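Local coordinates for lipoprotein (Klebsiella pneumoniae subsp. pneumoniae, PDB 4HWM) that is of unknown function but is a bacterial lipoprotein of the YedD-like family, folded as an antiparallel beta barrel, at residues S32-P37 with D96-S101; D50-R55 with V60-G65. All blocks are in the same frame, centred on the assembly; numbering follows the deposited sequence. Where two conformers were deposited one is given.

Contact 1: residues S32-P37 with D96-S101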
# COMPACT_ATOMS: atom_id res chain seq x y z
N SER A 32 14.50 -7.56 -5.08
CA SER A 32 15.50 -7.10 -6.05
C SER A 32 15.20 -5.69 -6.58
O SER A 32 16.11 -5.01 -7.05
CB SER A 32 15.61 -8.10 -7.20
OG SER A 32 14.40 -8.19 -7.92
N ALA A 33 13.92 -5.27 -6.53
CA ALA A 33 13.52 -3.94 -6.95
C ALA A 33 14.01 -2.82 -6.03
O ALA A 33 14.09 -1.67 -6.45
CB ALA A 33 11.99 -3.85 -7.07
N MSE A 34 14.37 -3.17 -4.80
CA MSE A 34 14.68 -2.19 -3.79
C MSE A 34 16.17 -1.91 -3.71
O MSE A 34 16.99 -2.64 -4.26
CB MSE A 34 14.12 -2.66 -2.47
CG MSE A 34 12.57 -2.77 -2.48
SE MSE A 34 11.78 -2.95 -0.73
CE MSE A 34 11.64 -1.06 -0.29
N MSE A 35 16.49 -0.86 -2.97
CA MSE A 35 17.85 -0.35 -2.92
C MSE A 35 18.87 -1.35 -2.35
O MSE A 35 20.03 -1.37 -2.74
CB MSE A 35 17.83 0.98 -2.16
CG MSE A 35 18.96 1.90 -2.39
SE MSE A 35 19.24 2.33 -4.26
CE MSE A 35 20.92 3.20 -3.95
N SER A 36 18.44 -2.19 -1.43
CA SER A 36 19.31 -3.12 -0.75
C SER A 36 18.48 -4.24 -0.11
O SER A 36 17.30 -4.01 0.17
CB SER A 36 20.09 -2.37 0.33
OG SER A 36 21.31 -3.05 0.64
N PRO A 37 19.09 -5.43 0.14
CA PRO A 37 18.32 -6.55 0.68
C PRO A 37 17.57 -6.30 1.99
O PRO A 37 16.53 -6.93 2.20
CB PRO A 37 19.36 -7.66 0.86
CG PRO A 37 20.34 -7.38 -0.24
CD PRO A 37 20.44 -5.87 -0.28
N ASP A 96 3.95 -3.41 -7.35
CA ASP A 96 5.08 -2.62 -7.84
C ASP A 96 6.38 -3.43 -7.89
O ASP A 96 7.41 -3.03 -7.37
CB ASP A 96 5.23 -1.34 -7.02
CG ASP A 96 6.12 -0.31 -7.70
OD1 ASP A 96 6.29 -0.36 -8.94
OD2 ASP A 96 6.66 0.53 -6.96
N ARG A 97 6.31 -4.60 -8.51
CA ARG A 97 7.49 -5.43 -8.78
C ARG A 97 8.07 -6.10 -7.53
O ARG A 97 9.19 -6.62 -7.55
CB ARG A 97 8.56 -4.63 -9.58
CG ARG A 97 7.97 -4.00 -10.86
CD ARG A 97 8.95 -3.22 -11.75
NE ARG A 97 9.34 -1.97 -11.11
CZ ARG A 97 10.47 -1.77 -10.41
NH1 ARG A 97 11.38 -2.73 -10.28
NH2 ARG A 97 10.69 -0.60 -9.85
N MSE A 98 7.27 -6.17 -6.48
CA MSE A 98 7.63 -6.82 -5.23
C MSE A 98 6.57 -7.81 -4.81
O MSE A 98 5.47 -7.83 -5.35
CB MSE A 98 7.75 -5.79 -4.12
CG MSE A 98 8.74 -4.65 -4.43
SE MSE A 98 8.82 -3.29 -3.12
CE MSE A 98 7.08 -2.49 -3.46
N THR A 99 6.94 -8.64 -3.84
CA THR A 99 6.00 -9.59 -3.22
C THR A 99 5.89 -9.23 -1.76
O THR A 99 6.89 -9.16 -1.05
CB THR A 99 6.50 -11.03 -3.35
OG1 THR A 99 6.60 -11.37 -4.75
CG2 THR A 99 5.53 -12.02 -2.69
N LEU A 100 4.65 -8.99 -1.32
CA LEU A 100 4.37 -8.64 0.08
C LEU A 100 3.47 -9.71 0.69
O LEU A 100 2.59 -10.23 0.02
CB LEU A 100 3.69 -7.28 0.20
CG LEU A 100 4.54 -6.04 -0.10
CD1 LEU A 100 5.01 -5.96 -1.53
CD2 LEU A 100 3.83 -4.77 0.33
N SER A 101 3.70 -9.99 1.96
CA SER A 101 2.97 -10.99 2.71
C SER A 101 2.05 -10.36 3.74
O SER A 101 2.36 -9.32 4.32
CB SER A 101 3.97 -11.89 3.43
OG SER A 101 4.78 -12.56 2.47
O HOH W 1 11.54 -6.98 -6.13
O HOH W 2 13.31 -0.70 -8.85
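A33 and R97 bring the two backbones to 6.5 Å between CA atoms, too far apart for strand pairing, and no direct hydrogen bond crosses; two waters fill the polar gap instead. One takes the A33 N-H at 3.0 Å from A33 N and donates to R97 O. The other donates to A33 O and accepts from R97 NH2, 2.8 Å from that nitrogen and in the guanidinium plane at its edge. Both backbone polar atoms of A33 are thus tied to R97 through solvent. Between the waters, A33 points its CB at the partner segment, where it meets R97 NH1 obliquely at 3.5 Å and, more loosely, M98 CG at 4.3 Å. The arginine gets there by a bend at chi3 (-71°), which turns the guanidinium back toward A33.

The other touch is between two selenomethionines. M34 and M98 cross at about a right angle, with M34 SE 3.8 Å from M98 SE, and M98 SE also reaches M34 CG. M34 was modelled in two conformers, so this meeting describes one of them; M98 is buried.

D96 and R97, both with positive phi, make the tight two-residue turn between strands 92-95 and 98-103, a geometry consistent with type I'. The loop 32-37, running from strand 23-26 to strand 40-45, lies beside that turn. M34 and M98 both rest on A41 of strand 40-45 and R55 of strand 50-56, while the T99 N-H is held by Q31 of the same loop.

Contact 2: residues D50-R55 with V60-G65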
# COMPACT_ATOMS: atom_id res chain seq x y z
N ASP A 50 -8.85 2.97 1.29
CA ASP A 50 -7.71 3.87 1.50
C ASP A 50 -6.45 3.00 1.61
O ASP A 50 -6.49 1.88 2.11
CB ASP A 50 -7.87 4.72 2.72
CG ASP A 50 -8.96 5.74 2.58
OD1 ASP A 50 -8.77 6.74 1.89
OD2 ASP A 50 -10.05 5.54 3.16
N THR A 51 -5.33 3.53 1.13
CA THR A 51 -4.09 2.80 1.17
C THR A 51 -2.95 3.63 1.71
O THR A 51 -3.03 4.87 1.77
CB THR A 51 -3.71 2.30 -0.22
OG1 THR A 51 -3.35 3.42 -1.02
CG2 THR A 51 -4.86 1.46 -0.88
N PHE A 52 -1.86 2.95 2.02
CA PHE A 52 -0.64 3.61 2.47
C PHE A 52 0.54 2.77 2.06
O PHE A 52 0.62 1.59 2.45
CB PHE A 52 -0.67 3.76 4.00
CG PHE A 52 0.30 4.77 4.56
CD1 PHE A 52 0.17 6.10 4.26
CD2 PHE A 52 1.33 4.37 5.39
CE1 PHE A 52 1.04 7.03 4.82
CE2 PHE A 52 2.21 5.28 5.93
CZ PHE A 52 2.08 6.61 5.62
N ASP A 53 1.43 3.36 1.26
CA ASP A 53 2.59 2.66 0.67
C ASP A 53 3.81 3.21 1.40
O ASP A 53 4.07 4.41 1.27
CB ASP A 53 2.61 2.97 -0.83
CG ASP A 53 3.82 2.40 -1.57
OD1 ASP A 53 4.88 2.23 -0.96
OD2 ASP A 53 3.68 2.16 -2.77
N CYS A 54 4.47 2.37 2.21
CA CYS A 54 5.56 2.83 3.09
C CYS A 54 6.76 1.96 2.84
O CYS A 54 6.69 0.76 3.02
CB CYS A 54 5.11 2.76 4.55
SG CYS A 54 6.28 3.38 5.73
N ARG A 55 7.86 2.57 2.42
CA ARG A 55 9.07 1.84 2.09
C ARG A 55 10.21 2.43 2.89
O ARG A 55 10.26 3.63 3.08
CB ARG A 55 9.34 1.93 0.61
CG ARG A 55 8.14 1.47 -0.18
CD ARG A 55 8.42 1.42 -1.62
NE ARG A 55 7.20 1.40 -2.41
CZ ARG A 55 7.10 1.08 -3.69
NH1 ARG A 55 8.18 0.75 -4.40
NH2 ARG A 55 5.92 1.15 -4.28
N VAL A 60 12.77 6.63 5.10
CA VAL A 60 11.40 6.21 4.88
C VAL A 60 10.78 7.09 3.81
O VAL A 60 10.97 8.32 3.80
CB VAL A 60 10.60 6.37 6.20
CG1 VAL A 60 9.14 6.04 6.00
CG2 VAL A 60 11.19 5.52 7.31
N ILE A 61 10.03 6.48 2.91
CA ILE A 61 9.20 7.18 1.96
C ILE A 61 7.82 6.54 2.07
O ILE A 61 7.68 5.34 1.89
CB ILE A 61 9.75 7.16 0.51
CG1 ILE A 61 8.76 7.84 -0.44
CG2 ILE A 61 10.07 5.76 0.02
CD1 ILE A 61 9.39 8.36 -1.70
N ALA A 62 6.84 7.35 2.41
CA ALA A 62 5.49 6.87 2.60
C ALA A 62 4.48 7.77 1.86
O ALA A 62 4.64 8.99 1.83
CB ALA A 62 5.18 6.80 4.08
N GLN A 63 3.47 7.15 1.27
CA GLN A 63 2.49 7.86 0.45
C GLN A 63 1.11 7.28 0.63
O GLN A 63 0.92 6.10 0.38
CB GLN A 63 2.82 7.76 -1.04
CG GLN A 63 4.24 8.23 -1.41
CD GLN A 63 4.62 7.71 -2.76
OE1 GLN A 63 5.56 6.92 -2.88
NE2 GLN A 63 3.82 8.06 -3.76
N PRO A 64 0.14 8.12 1.03
CA PRO A 64 -1.25 7.68 1.01
C PRO A 64 -1.73 7.44 -0.43
O PRO A 64 -1.18 7.98 -1.38
CB PRO A 64 -1.99 8.84 1.69
CG PRO A 64 -0.91 9.49 2.61
CD PRO A 64 0.32 9.41 1.73
N GLY A 65 -2.78 6.64 -0.59
CA GLY A 65 -3.40 6.41 -1.88
C GLY A 65 -4.82 5.88 -1.73
O GLY A 65 -5.37 5.85 -0.63
O HOH W 3 -6.30 7.63 1.21
O HOH W 4 -0.66 4.22 -1.24
O HOH W 5 4.80 4.47 -3.71
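The F52 ring meets P64 at its edge, where P64 CG lies in the ring plane 3.8 Å from CE1; A62 CB comes in obliquely, 3.5 Å from CZ. W114 of helix 108-118 also meets this ring, with the planes at about 45°. The second flat group, the R55 guanidinium, holds the D53 carboxylate at its edge and in plane. This is an antiparallel beta hairpin in the barrel wall, knit by three hydrogen-bonded pairs: T51 with G65, D53 with Q63 and R55 with I61. Between them lie the non-hydrogen-bonded pairs F52 with P64 and C54 with A62.

F52, C54, A62 and P64 share one face. C54 SG, swung anti to its own nitrogen (chi1 -176°), packs against A62 CB and V60 CG1, and C54 forms a disulfide with C110 that ties this face to the helix. T51 and D53 lie on the other face, where T51 OG1 is hydrogen-bonded to N76 of strand 73-78 and D53 OD2 to Y95 of strand 92-95. A water also links T51 OG1 to Q63 O. Buried D53 is gripped side-on by R55: NE bonds OD1 and NH2 bonds OD2, each at 2.9 Å, each N-H...O angle 174°, and each oxygen offering its syn lone pair.

From the N terminus the chain leaves strand 23-26 through the loop holding 32-37, then runs through strands 40-45 and 50-56 and turns back at once into strand 60-70, so contact 2 closes a short hairpin loop. Strands 73-78, 83-89 and 92-95 follow before 96-101 returns to the first loop and closes contact 1. The short closure therefore lies wholly within the long one, and they do not cross. One ties neighbouring strands of the barrel wall; the other joins a connecting loop to the last hairpin. R55 links them, through its salt bridge to D96 and packing against M34 and M98.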